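Local coordinates for protein plu4264 (Photorhabdus luminescens subsp. laumondii, PDB 4MV2) that is of unknown function but folds as a metal-binding cupin, whose barrel holds a nickel ion, at residues D11-E16 with G36-V41; S22-W27 with H101-W106; F48-S51 with Y55-F58; N64-I67 with E72-P75. All blocks are in the same frame, centred on the assembly; numbering follows the deposited sequence. Where two conformers were deposited one is given.

Interaction 1. Residues D11-E16 with G36-V41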
loop_
_atom_site.group_PDB
_atom_site.type_symbol
_atom_site.label_atom_id
_atom_site.label_comp_id
_atom_site.label_asym_id
_atom_site.label_seq_id
_atom_site.Cartn_x
_atom_site.Cartn_y
_atom_site.Cartn_z
ATOM N N ASP A 11 -6.730 18.266 0.652
ATOM C CA ASP A 11 -7.781 18.978 1.353
ATOM C C ASP A 11 -9.084 18.164 1.416
ATOM O O ASP A 11 -9.962 18.485 2.207
ATOM C CB ASP A 11 -8.057 20.300 0.662
ATOM C CG ASP A 11 -9.051 21.149 1.417
ATOM O OD1 ASP A 11 -8.758 21.496 2.577
ATOM O OD2 ASP A 11 -10.094 21.525 0.848
ATOM N N SER A 12 -9.187 17.114 0.603
ATOM C CA SER A 12 -10.375 16.235 0.575
ATOM C C SER A 12 -10.351 15.152 1.639
ATOM O O SER A 12 -11.294 14.388 1.782
ATOM C CB SER A 12 -10.527 15.555 -0.812
ATOM O OG SER A 12 -9.552 14.508 -1.025
HETATM N N MSE A 13 -9.273 15.060 2.403
HETATM C CA MSE A 13 -9.140 13.992 3.402
HETATM C C MSE A 13 -10.235 14.155 4.460
HETATM O O MSE A 13 -10.664 15.255 4.782
HETATM C CB MSE A 13 -7.774 14.046 4.052
HETATM C CG MSE A 13 -6.662 13.622 3.056
HETATM SE SE MSE A 13 -4.940 13.697 3.846
HETATM C CE MSE A 13 -4.298 11.983 3.290
ATOM N N VAL A 14 -10.682 13.029 4.985
ATOM C CA VAL A 14 -11.678 12.984 6.023
ATOM C C VAL A 14 -10.963 12.665 7.325
ATOM O O VAL A 14 -10.187 11.714 7.418
ATOM C CB VAL A 14 -12.742 11.924 5.720
ATOM C CG1 VAL A 14 -13.646 11.695 6.923
ATOM C CG2 VAL A 14 -13.538 12.313 4.493
ATOM N N HIS A 15 -11.223 13.483 8.329
ATOM C CA HIS A 15 -10.638 13.286 9.648
ATOM C C HIS A 15 -11.407 12.219 10.391
ATOM O O HIS A 15 -12.624 12.357 10.611
ATOM C CB HIS A 15 -10.685 14.610 10.437
ATOM C CG HIS A 15 -9.883 14.577 11.690
ATOM N ND1 HIS A 15 -8.523 14.785 11.715
ATOM C CD2 HIS A 15 -10.264 14.387 12.975
ATOM C CE1 HIS A 15 -8.094 14.664 12.955
ATOM N NE2 HIS A 15 -9.134 14.452 13.745
ATOM N N GLU A 16 -10.730 11.120 10.688
ATOM C CA GLU A 16 -11.316 10.021 11.426
ATOM C C GLU A 16 -10.210 9.300 12.176
ATOM O O GLU A 16 -9.053 9.336 11.777
ATOM C CB GLU A 16 -12.098 9.084 10.504
ATOM C CG GLU A 16 -11.295 8.515 9.379
ATOM C CD GLU A 16 -12.072 7.464 8.592
ATOM O OE1 GLU A 16 -12.703 6.597 9.219
ATOM O OE2 GLU A 16 -12.046 7.486 7.345
ATOM N N GLY A 36 -8.289 0.057 2.062
ATOM C CA GLY A 36 -7.056 0.817 2.285
ATOM C C GLY A 36 -7.307 2.271 2.571
ATOM O O GLY A 36 -8.374 2.792 2.315
ATOM N N ALA A 37 -6.281 2.924 3.091
ATOM C CA ALA A 37 -6.323 4.373 3.255
ATOM C C ALA A 37 -4.931 4.948 3.371
ATOM O O ALA A 37 -4.061 4.385 4.009
ATOM C CB ALA A 37 -7.117 4.759 4.465
ATOM N N TRP A 38 -4.762 6.111 2.764
ATOM C CA TRP A 38 -3.585 6.948 3.023
ATOM C C TRP A 38 -3.901 7.782 4.268
ATOM O O TRP A 38 -4.894 8.514 4.291
ATOM C CB TRP A 38 -3.301 7.892 1.844
ATOM C CG TRP A 38 -2.001 8.650 1.937
ATOM C CD1 TRP A 38 -1.628 9.572 2.898
ATOM C CD2 TRP A 38 -0.907 8.563 1.032
ATOM N NE1 TRP A 38 -0.382 10.052 2.617
ATOM C CE2 TRP A 38 0.090 9.438 1.492
ATOM C CE3 TRP A 38 -0.676 7.818 -0.126
ATOM C CZ2 TRP A 38 1.288 9.610 0.824
ATOM C CZ3 TRP A 38 0.502 7.965 -0.783
ATOM C CH2 TRP A 38 1.482 8.869 -0.321
ATOM N N CYS A 39 -3.029 7.714 5.272
ATOM C CA CYS A 39 -3.263 8.359 6.556
ATOM C C CYS A 39 -2.116 9.289 6.912
ATOM O O CYS A 39 -0.947 8.989 6.676
ATOM C CB CYS A 39 -3.337 7.290 7.636
ATOM S SG CYS A 39 -4.709 6.123 7.422
ATOM N N ILE A 40 -2.486 10.405 7.508
ATOM C CA ILE A 40 -1.528 11.379 8.016
ATOM C C ILE A 40 -1.837 11.671 9.455
ATOM O O ILE A 40 -2.955 12.071 9.818
ATOM C CB ILE A 40 -1.519 12.719 7.236
ATOM C CG1 ILE A 40 -1.296 12.507 5.749
ATOM C CG2 ILE A 40 -0.420 13.611 7.833
ATOM C CD1 ILE A 40 -1.463 13.790 4.931
ATOM N N VAL A 41 -0.836 11.425 10.291
ATOM C CA VAL A 41 -0.878 11.840 11.703
ATOM C C VAL A 41 -0.130 13.161 11.766
ATOM O O VAL A 41 1.065 13.224 11.482
ATOM C CB VAL A 41 -0.331 10.781 12.666
ATOM C CG1 VAL A 41 -0.470 11.279 14.120
ATOM C CG2 VAL A 41 -1.058 9.448 12.502
#
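The methyl CE of Met13 wedges between Trp38 and Ile40, two side chains from the same face of strand 36-41. This methionine is present as selenomethionine. Its CB already points toward the strand, and CG lies anti to the carbonyl carbon (chi1 -70°); with chi2 fully extended, the chain runs straight across before it bends at chi3 (132°) and turns the methyl to the tryptophan. CE stands 3.6 Å from CD1 of Trp38, on the pyrrole side of the indole, in an oblique approach, and 3.7 Å from the backbone O of the same Trp38. The selenium meets the isoleucine instead: SE lies 3.6 Å from CD1 of Ile40, the two side chains crossing at about a right angle, while CE also lies 3.9 Å from Ile40 CG1. No hydrogen bond joins the segments. Strands 14-16 and 35-41 are not neighbours in the larger antiparallel sheet of the cupin fold; strand 19-23 runs between them, and Met13, just ahead of strand 14-16, reaches over it, touching Asp20 and Ser22 on the way. With that strand in between, the nearest CA atoms, those of Met13 and Cys39, are 8.7 Å apart, and the long side chain spans the distance. Ile40 sends its CG1 branch to the methionine, chi2 of 172° stretching CD1 out from the sheet. The Trp38 ring is set by several partners: NE1 is hydrogen-bonded to His101 ND1, Trp10 meets it edge-to-face, and Val60 of the second subunit packs on it.

Interaction 2. Residues S22-W27 with H101-W106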
loop_
_atom_site.group_PDB
_atom_site.type_symbol
_atom_site.label_atom_id
_atom_site.label_comp_id
_atom_site.label_asym_id
_atom_site.label_seq_id
_atom_site.Cartn_x
_atom_site.Cartn_y
_atom_site.Cartn_z
ATOM N N SER A 22 -7.469 9.341 3.478
ATOM C CA SER A 22 -8.037 9.244 2.132
ATOM C C SER A 22 -8.247 7.776 1.859
ATOM O O SER A 22 -7.316 7.044 1.547
ATOM C CB SER A 22 -7.109 9.873 1.092
ATOM O OG SER A 22 -7.648 9.775 -0.214
ATOM N N ARG A 23 -9.503 7.357 1.984
ATOM C CA ARG A 23 -9.848 5.935 1.798
ATOM C C ARG A 23 -9.765 5.543 0.338
ATOM O O ARG A 23 -10.215 6.286 -0.526
ATOM C CB ARG A 23 -11.233 5.615 2.344
ATOM C CG ARG A 23 -11.230 5.528 3.868
ATOM C CD ARG A 23 -12.582 5.206 4.423
ATOM N NE ARG A 23 -12.578 5.119 5.873
ATOM C CZ ARG A 23 -12.822 4.016 6.566
ATOM N NH1 ARG A 23 -13.073 2.867 5.950
ATOM N NH2 ARG A 23 -12.816 4.083 7.893
ATOM N N LEU A 24 -9.267 4.344 0.087
ATOM C CA LEU A 24 -9.260 3.758 -1.256
ATOM C C LEU A 24 -10.657 3.620 -1.842
ATOM O O LEU A 24 -10.915 3.974 -3.000
ATOM C CB LEU A 24 -8.599 2.388 -1.175
ATOM C CG LEU A 24 -8.486 1.628 -2.492
ATOM C CD1 LEU A 24 -7.559 2.367 -3.467
ATOM C CD2 LEU A 24 -7.999 0.234 -2.202
ATOM N N LEU A 25 -11.555 3.095 -1.023
ATOM C CA LEU A 25 -12.910 2.741 -1.451
ATOM C C LEU A 25 -13.896 3.760 -0.925
ATOM O O LEU A 25 -13.688 4.316 0.147
ATOM C CB LEU A 25 -13.299 1.360 -0.917
ATOM C CG LEU A 25 -12.338 0.237 -1.280
ATOM C CD1 LEU A 25 -12.712 -1.049 -0.562
ATOM C CD2 LEU A 25 -12.266 0.050 -2.789
ATOM N N PRO A 26 -14.978 4.016 -1.658
ATOM C CA PRO A 26 -15.317 3.367 -2.935
ATOM C C PRO A 26 -14.491 3.894 -4.113
ATOM O O PRO A 26 -14.020 5.016 -4.106
ATOM C CB PRO A 26 -16.807 3.716 -3.125
ATOM C CG PRO A 26 -16.973 4.982 -2.394
ATOM C CD PRO A 26 -16.066 4.899 -1.194
ATOM N N TRP A 27 -14.380 3.065 -5.136
ATOM C CA TRP A 27 -13.710 3.417 -6.370
ATOM C C TRP A 27 -14.465 2.629 -7.423
ATOM O O TRP A 27 -14.343 1.414 -7.489
ATOM C CB TRP A 27 -12.235 3.018 -6.301
ATOM C CG TRP A 27 -11.410 3.438 -7.467
ATOM C CD1 TRP A 27 -11.752 3.420 -8.789
ATOM C CD2 TRP A 27 -10.093 3.975 -7.406
ATOM N NE1 TRP A 27 -10.719 3.900 -9.558
ATOM C CE2 TRP A 27 -9.683 4.244 -8.731
ATOM C CE3 TRP A 27 -9.209 4.231 -6.357
ATOM C CZ2 TRP A 27 -8.430 4.765 -9.022
ATOM C CZ3 TRP A 27 -7.970 4.724 -6.653
ATOM C CH2 TRP A 27 -7.596 5.005 -7.972
ATOM N N HIS A 101 3.169 10.075 7.476
ATOM C CA HIS A 101 2.321 9.453 6.479
ATOM C C HIS A 101 2.499 7.942 6.479
ATOM O O HIS A 101 3.631 7.434 6.497
ATOM C CB HIS A 101 2.703 9.905 5.065
ATOM C CG HIS A 101 2.568 11.357 4.784
ATOM N ND1 HIS A 101 1.642 11.824 3.882
ATOM C CD2 HIS A 101 3.269 12.439 5.221
ATOM C CE1 HIS A 101 1.778 13.130 3.772
ATOM N NE2 HIS A 101 2.775 13.524 4.558
ATOM N N PHE A 102 1.387 7.224 6.359
ATOM C CA PHE A 102 1.448 5.770 6.159
ATOM C C PHE A 102 0.224 5.346 5.378
ATOM O O PHE A 102 -0.791 6.042 5.386
ATOM C CB PHE A 102 1.556 5.022 7.515
ATOM C CG PHE A 102 0.352 5.123 8.401
ATOM C CD1 PHE A 102 0.152 6.215 9.217
ATOM C CD2 PHE A 102 -0.538 4.061 8.496
ATOM C CE1 PHE A 102 -0.934 6.268 10.063
ATOM C CE2 PHE A 102 -1.604 4.137 9.319
ATOM C CZ PHE A 102 -1.790 5.243 10.113
ATOM N N TYR A 103 0.312 4.194 4.717
ATOM C CA TYR A 103 -0.816 3.577 4.051
ATOM C C TYR A 103 -1.206 2.365 4.858
ATOM O O TYR A 103 -0.364 1.586 5.243
ATOM C CB TYR A 103 -0.469 3.198 2.579
ATOM C CG TYR A 103 -1.698 3.197 1.709
ATOM C CD1 TYR A 103 -2.102 4.332 1.061
ATOM C CD2 TYR A 103 -2.518 2.075 1.596
ATOM C CE1 TYR A 103 -3.295 4.398 0.316
ATOM C CE2 TYR A 103 -3.688 2.112 0.874
ATOM C CZ TYR A 103 -4.098 3.280 0.266
ATOM O OH TYR A 103 -5.281 3.278 -0.409
ATOM N N THR A 104 -2.492 2.218 5.124
ATOM C CA THR A 104 -2.994 1.011 5.780
ATOM C C THR A 104 -3.815 0.210 4.780
ATOM O O THR A 104 -4.551 0.748 3.978
ATOM C CB THR A 104 -3.799 1.284 7.039
ATOM O OG1 THR A 104 -4.255 0.037 7.507
ATOM C CG2 THR A 104 -4.956 2.226 6.826
ATOM N N ILE A 105 -3.619 -1.096 4.827
ATOM C CA ILE A 105 -4.390 -2.068 4.078
ATOM C C ILE A 105 -4.962 -3.054 5.083
ATOM O O ILE A 105 -4.242 -3.591 5.889
ATOM C CB ILE A 105 -3.524 -2.799 3.025
ATOM C CG1 ILE A 105 -2.959 -1.790 2.022
ATOM C CG2 ILE A 105 -4.336 -3.892 2.339
ATOM C CD1 ILE A 105 -1.986 -2.382 1.046
ATOM N N TRP A 106 -6.264 -3.310 5.001
ATOM C CA TRP A 106 -6.940 -4.223 5.929
ATOM C C TRP A 106 -7.788 -5.215 5.146
ATOM O O TRP A 106 -8.233 -4.930 4.040
ATOM C CB TRP A 106 -7.764 -3.443 6.957
ATOM C CG TRP A 106 -8.916 -2.675 6.422
ATOM C CD1 TRP A 106 -10.187 -3.120 6.277
ATOM C CD2 TRP A 106 -8.929 -1.304 6.011
ATOM N NE1 TRP A 106 -10.978 -2.145 5.781
ATOM C CE2 TRP A 106 -10.241 -1.005 5.628
ATOM C CE3 TRP A 106 -7.963 -0.300 5.945
ATOM C CZ2 TRP A 106 -10.617 0.241 5.169
ATOM C CZ3 TRP A 106 -8.338 0.932 5.486
ATOM C CH2 TRP A 106 -9.659 1.193 5.100
HETATM O O HOH W 1 -6.285 5.764 -0.757
#
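Arg23 and Trp106 meet at the ends of their long side chains: NH1 comes within 3.7 Å of CZ2 and 3.9 Å of CH2, two atoms of the six-membered ring of the indole. The guanidinium and indole planes stand 75° apart and the approach is oblique, so the groups touch without stacking. Arg23 reaches this spot with an extended chain from CG to NE, and its NE is engaged in a salt bridge with Glu16, which steadies the group beside the tryptophan. Trp106 has CG between its backbone N and carbonyl carbon (chi1 66°), a setting that swings the indole off the strand toward the arginine. A second touch is a van der Waals one, in which CB of Leu24 lies 3.5 Å from the OH of Tyr103, with Leu24 CD1 at 3.9 Å from the same oxygen; the two side chains cross at about a right angle. The polar link is indirect. One water donates a hydrogen bond to the backbone O of Ser22 at 2.8 Å and lies 2.7 Å from Tyr103 OH, to which it is also hydrogen-bonded, tying the phenol to the end of strand 19-23. Leu24 and Tyr103 both pack on Leu81 of the second subunit, whereas the Trp106 side chain comes within about 7 Å of the nickel. Strand 35-41 separates strands 19-23 and 100-107, so these side chains bridge across an intervening strand of the antiparallel sheet, one wall of the cupin β-barrel, with the dimer contact on one side and the metal pocket on the other.

Interaction 3. Residues F48-S51 with Y55-F58. With NI (nickel (II) ion), chain C.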
loop_
_atom_site.group_PDB
_atom_site.type_symbol
_atom_site.label_atom_id
_atom_site.label_comp_id
_atom_site.label_asym_id
_atom_site.label_seq_id
_atom_site.Cartn_x
_atom_site.Cartn_y
_atom_site.Cartn_z
ATOM N N PHE A 48 -6.357 7.554 17.133
ATOM C CA PHE A 48 -7.318 6.942 18.053
ATOM C C PHE A 48 -7.052 5.463 18.241
ATOM O O PHE A 48 -6.965 4.738 17.307
ATOM C CB PHE A 48 -8.730 7.136 17.480
ATOM C CG PHE A 48 -9.793 6.458 18.254
ATOM C CD1 PHE A 48 -10.366 7.091 19.336
ATOM C CD2 PHE A 48 -10.255 5.184 17.893
ATOM C CE1 PHE A 48 -11.387 6.462 20.066
ATOM C CE2 PHE A 48 -11.270 4.553 18.619
ATOM C CZ PHE A 48 -11.829 5.199 19.696
ATOM N N ARG A 49 -6.948 5.023 19.481
ATOM C CA ARG A 49 -6.574 3.628 19.757
ATOM C C ARG A 49 -7.759 2.700 19.520
ATOM O O ARG A 49 -8.881 2.973 20.002
ATOM C CB ARG A 49 -6.029 3.535 21.194
ATOM C CG ARG A 49 -5.553 2.141 21.611
ATOM C CD ARG A 49 -4.841 2.217 22.971
ATOM N NE ARG A 49 -4.421 0.919 23.543
ATOM C CZ ARG A 49 -5.115 0.188 24.436
ATOM N NH1 ARG A 49 -6.304 0.585 24.894
ATOM N NH2 ARG A 49 -4.616 -0.964 24.888
ATOM N N HIS A 50 -7.557 1.637 18.728
ATOM C CA HIS A 50 -8.637 0.654 18.588
ATOM C C HIS A 50 -8.080 -0.720 18.363
ATOM O O HIS A 50 -6.854 -0.911 18.252
ATOM C CB HIS A 50 -9.571 1.052 17.431
ATOM C CG HIS A 50 -9.034 0.815 16.038
ATOM N ND1 HIS A 50 -9.842 0.933 14.922
ATOM C CD2 HIS A 50 -7.813 0.448 15.574
ATOM C CE1 HIS A 50 -9.133 0.689 13.832
ATOM N NE2 HIS A 50 -7.898 0.389 14.197
ATOM N N SER A 51 -8.984 -1.675 18.232
ATOM C CA SER A 51 -8.609 -3.048 17.921
ATOM C C SER A 51 -9.718 -3.685 17.110
ATOM O O SER A 51 -10.853 -3.190 17.097
ATOM C CB SER A 51 -8.382 -3.855 19.205
ATOM O OG SER A 51 -9.593 -4.074 19.913
ATOM N N TYR A 55 -7.449 -8.275 9.709
ATOM C CA TYR A 55 -6.010 -8.165 9.457
ATOM C C TYR A 55 -5.696 -6.772 8.959
ATOM O O TYR A 55 -6.516 -6.154 8.304
ATOM C CB TYR A 55 -5.575 -9.145 8.367
ATOM C CG TYR A 55 -5.740 -10.602 8.770
ATOM C CD1 TYR A 55 -6.928 -11.279 8.573
ATOM C CD2 TYR A 55 -4.697 -11.276 9.374
ATOM C CE1 TYR A 55 -7.067 -12.610 8.991
ATOM C CE2 TYR A 55 -4.801 -12.577 9.779
ATOM C CZ TYR A 55 -5.992 -13.253 9.578
ATOM O OH TYR A 55 -6.113 -14.568 9.993
ATOM N N GLU A 56 -4.505 -6.287 9.276
ATOM C CA GLU A 56 -4.097 -4.943 8.875
ATOM C C GLU A 56 -2.581 -4.874 8.784
ATOM O O GLU A 56 -1.870 -5.503 9.564
ATOM C CB GLU A 56 -4.649 -3.919 9.872
ATOM C CG GLU A 56 -4.457 -2.450 9.427
ATOM C CD GLU A 56 -5.197 -1.464 10.286
ATOM O OE1 GLU A 56 -5.667 -1.842 11.380
ATOM O OE2 GLU A 56 -5.279 -0.298 9.882
ATOM N N LEU A 57 -2.121 -4.140 7.756
ATOM C CA LEU A 57 -0.709 -3.844 7.380
ATOM C C LEU A 57 -0.537 -2.314 7.301
ATOM O O LEU A 57 -1.367 -1.662 6.694
ATOM C CB LEU A 57 -0.370 -4.414 5.958
ATOM C CG LEU A 57 1.036 -4.139 5.409
ATOM C CD1 LEU A 57 2.004 -4.980 6.291
ATOM C CD2 LEU A 57 1.075 -4.540 3.967
ATOM N N PHE A 58 0.513 -1.753 7.901
ATOM C CA PHE A 58 0.884 -0.363 7.630
ATOM C C PHE A 58 2.156 -0.374 6.783
ATOM O O PHE A 58 3.134 -1.071 7.094
ATOM C CB PHE A 58 1.252 0.403 8.914
ATOM C CG PHE A 58 0.135 0.667 9.895
ATOM C CD1 PHE A 58 -1.195 0.373 9.639
ATOM C CD2 PHE A 58 0.464 1.258 11.099
ATOM C CE1 PHE A 58 -2.161 0.649 10.577
ATOM C CE2 PHE A 58 -0.508 1.540 12.020
ATOM C CZ PHE A 58 -1.801 1.242 11.755
HETATM NI NI NI C . -6.715 -0.675 12.810
HETATM O O HOH W 2 -5.719 1.038 12.192
HETATM O O HOH W 3 -8.007 -0.118 11.153
#
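His50 and Glu56 face each other through the nickel ion from opposite sides: NE2 and OE1 are each 2.1 Å from the metal, and NE2 to OE1 is 4.2 Å, so the metal lies nearly on the line between them. His50 holds CG between its backbone N and carbonyl carbon (chi1 75°), which turns NE2 inward from the loop. Glu56 comes from the strand with an extended chain, CG anti to the backbone N (chi1 -171°), and binds through one oxygen, OE2 staying 3.3 Å from the nickel. Glu56 OE2 accepts a hydrogen bond from a nickel-bound water whose O is 2.7 Å away, and another from Thr104 OG1; together they fix the rotation of the carboxylate. The OE2 atom and this water both lie at the edge of the Phe58 ring, in its plane. Another nickel-bound water, 2.2 Å from the metal, sits at the edge of the His50 imidazole and in its plane. His52 and His90 fill the remaining two positions, making six ligands in an octahedral arrangement with the waters adjacent. The spacing of His50, His52 and Glu56 is that of the first conserved cupin motif, with His90 as the histidine of the second. His50 belongs to the loop between strands 45-46 and 55-62, while Glu56 rises from strand 55-62, flanked by strand 81-84 on one side and strand 100-107 on the other.

Interaction 4. Residues N64-I67 with E72-P75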
loop_
_atom_site.group_PDB
_atom_site.type_symbol
_atom_site.label_atom_id
_atom_site.label_comp_id
_atom_site.label_asym_id
_atom_site.label_seq_id
_atom_site.Cartn_x
_atom_site.Cartn_y
_atom_site.Cartn_z
ATOM N N ASN A 64 8.344 10.264 10.933
ATOM C CA ASN A 64 8.723 9.413 12.046
ATOM C C ASN A 64 7.588 9.337 13.015
ATOM O O ASN A 64 6.956 10.337 13.298
ATOM C CB ASN A 64 9.953 10.007 12.758
ATOM C CG ASN A 64 11.150 10.024 11.860
ATOM O OD1 ASN A 64 11.414 11.002 11.146
ATOM N ND2 ASN A 64 11.847 8.920 11.825
ATOM N N ALA A 65 7.388 8.161 13.579
ATOM C CA ALA A 65 6.359 7.975 14.585
ATOM C C ALA A 65 6.690 6.790 15.446
ATOM O O ALA A 65 7.612 6.044 15.145
ATOM C CB ALA A 65 4.993 7.814 13.941
ATOM N N ILE A 66 5.893 6.629 16.492
ATOM C CA ILE A 66 5.874 5.417 17.298
ATOM C C ILE A 66 4.569 4.691 17.038
ATOM O O ILE A 66 3.515 5.290 17.175
ATOM C CB ILE A 66 5.948 5.754 18.782
ATOM C CG1 ILE A 66 7.258 6.469 19.081
ATOM C CG2 ILE A 66 5.841 4.499 19.620
ATOM C CD1 ILE A 66 7.271 7.092 20.462
ATOM N N ILE A 67 4.644 3.412 16.692
ATOM C CA ILE A 67 3.435 2.603 16.625
ATOM C C ILE A 67 3.372 1.854 17.951
ATOM O O ILE A 67 4.236 1.039 18.238
ATOM C CB ILE A 67 3.399 1.618 15.452
ATOM C CG1 ILE A 67 3.873 2.264 14.146
ATOM C CG2 ILE A 67 2.009 1.045 15.330
ATOM C CD1 ILE A 67 3.037 3.406 13.681
ATOM N N GLU A 72 3.561 -2.161 23.562
ATOM C CA GLU A 72 4.923 -2.263 23.022
ATOM C C GLU A 72 5.066 -1.114 22.020
ATOM O O GLU A 72 4.149 -0.873 21.245
ATOM C CB GLU A 72 5.140 -3.585 22.271
ATOM C CG GLU A 72 5.442 -4.836 23.111
ATOM C CD GLU A 72 5.965 -5.975 22.244
ATOM O OE1 GLU A 72 5.168 -6.593 21.501
ATOM O OE2 GLU A 72 7.185 -6.234 22.286
ATOM N N ASP A 73 6.202 -0.417 22.036
ATOM C CA ASP A 73 6.444 0.695 21.122
ATOM C C ASP A 73 7.396 0.299 19.994
ATOM O O ASP A 73 8.447 -0.262 20.214
ATOM C CB ASP A 73 7.037 1.875 21.911
ATOM C CG ASP A 73 6.010 2.583 22.757
ATOM O OD1 ASP A 73 4.806 2.323 22.605
ATOM O OD2 ASP A 73 6.404 3.400 23.607
ATOM N N PHE A 74 7.017 0.654 18.783
ATOM C CA PHE A 74 7.812 0.390 17.585
ATOM C C PHE A 74 8.088 1.732 16.907
ATOM O O PHE A 74 7.223 2.274 16.266
ATOM C CB PHE A 74 7.029 -0.510 16.624
ATOM C CG PHE A 74 6.779 -1.895 17.159
ATOM C CD1 PHE A 74 5.681 -2.156 17.970
ATOM C CD2 PHE A 74 7.646 -2.930 16.869
ATOM C CE1 PHE A 74 5.458 -3.438 18.484
ATOM C CE2 PHE A 74 7.431 -4.201 17.393
ATOM C CZ PHE A 74 6.332 -4.446 18.206
ATOM N N PRO A 75 9.305 2.276 17.036
ATOM C CA PRO A 75 9.638 3.432 16.209
ATOM C C PRO A 75 9.697 3.047 14.750
ATOM O O PRO A 75 10.258 2.015 14.397
ATOM C CB PRO A 75 11.027 3.826 16.734
ATOM C CG PRO A 75 11.151 3.150 18.039
ATOM C CD PRO A 75 10.414 1.914 17.929
#
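The Phe74 ring receives the backbone O of Ile67 at its edge, in the ring plane, 3.5 Å from CD1; the same side chain also packs on Ile5 of the second subunit. The other flat group, the Asp73 carboxylate, has the CG2 methyl of Ile66 over one face, 3.7 Å from CG, and its OD1 is in a salt bridge with Arg68. Both belong to the β-hairpin of strands 64-69 and 72-77, antiparallel here at 158°, with strand 72-77 outermost within the chain in the smaller sheet of the cupin fold. Ile67 and Phe74 form a hydrogen-bonded pair: Ile67 N donates to Phe74 O in a nearly straight bond of 2.9 Å (174°), and Phe74 N returns one to Ile67 O, more bent at 148°. Their side chains lie on the same face of the sheet and then diverge. Ile67 goes on to touch Val92 of strand 90-94 and Val76. The opposite face carries Ile66 and Pro75; in this non-hydrogen-bonded pair the Pro75 nitrogen, which has no hydrogen, is not called on to donate across the hairpin. CA-H...O contacts accompany the pair, with Ile66 CA near Phe74 O, and with Pro75 CA directing its hydrogen at Ala65 O, 3.5 Å away.

How the interactions relate
Interactions 1, 2 and 3 all reach the larger antiparallel sheet, while interaction 4 is the outer hairpin of the smaller one. The centres of interactions 1 and 2 are about 8 Å apart; their segments alternate along the chain and are joined by backbone bonds between strands 19-23, 35-41 and 100-107. Interactions 3 and 4 follow each other within the loop that interaction 2 closes. Interaction 3, about 12 Å from interaction 2, meets it where Thr104 holds Glu56, so strand 100-107 braces the nickel site. Interaction 4, about 13 Å from interaction 3, touches it through Phe58 and Ile67, packing that connects the two sheets of the barrel.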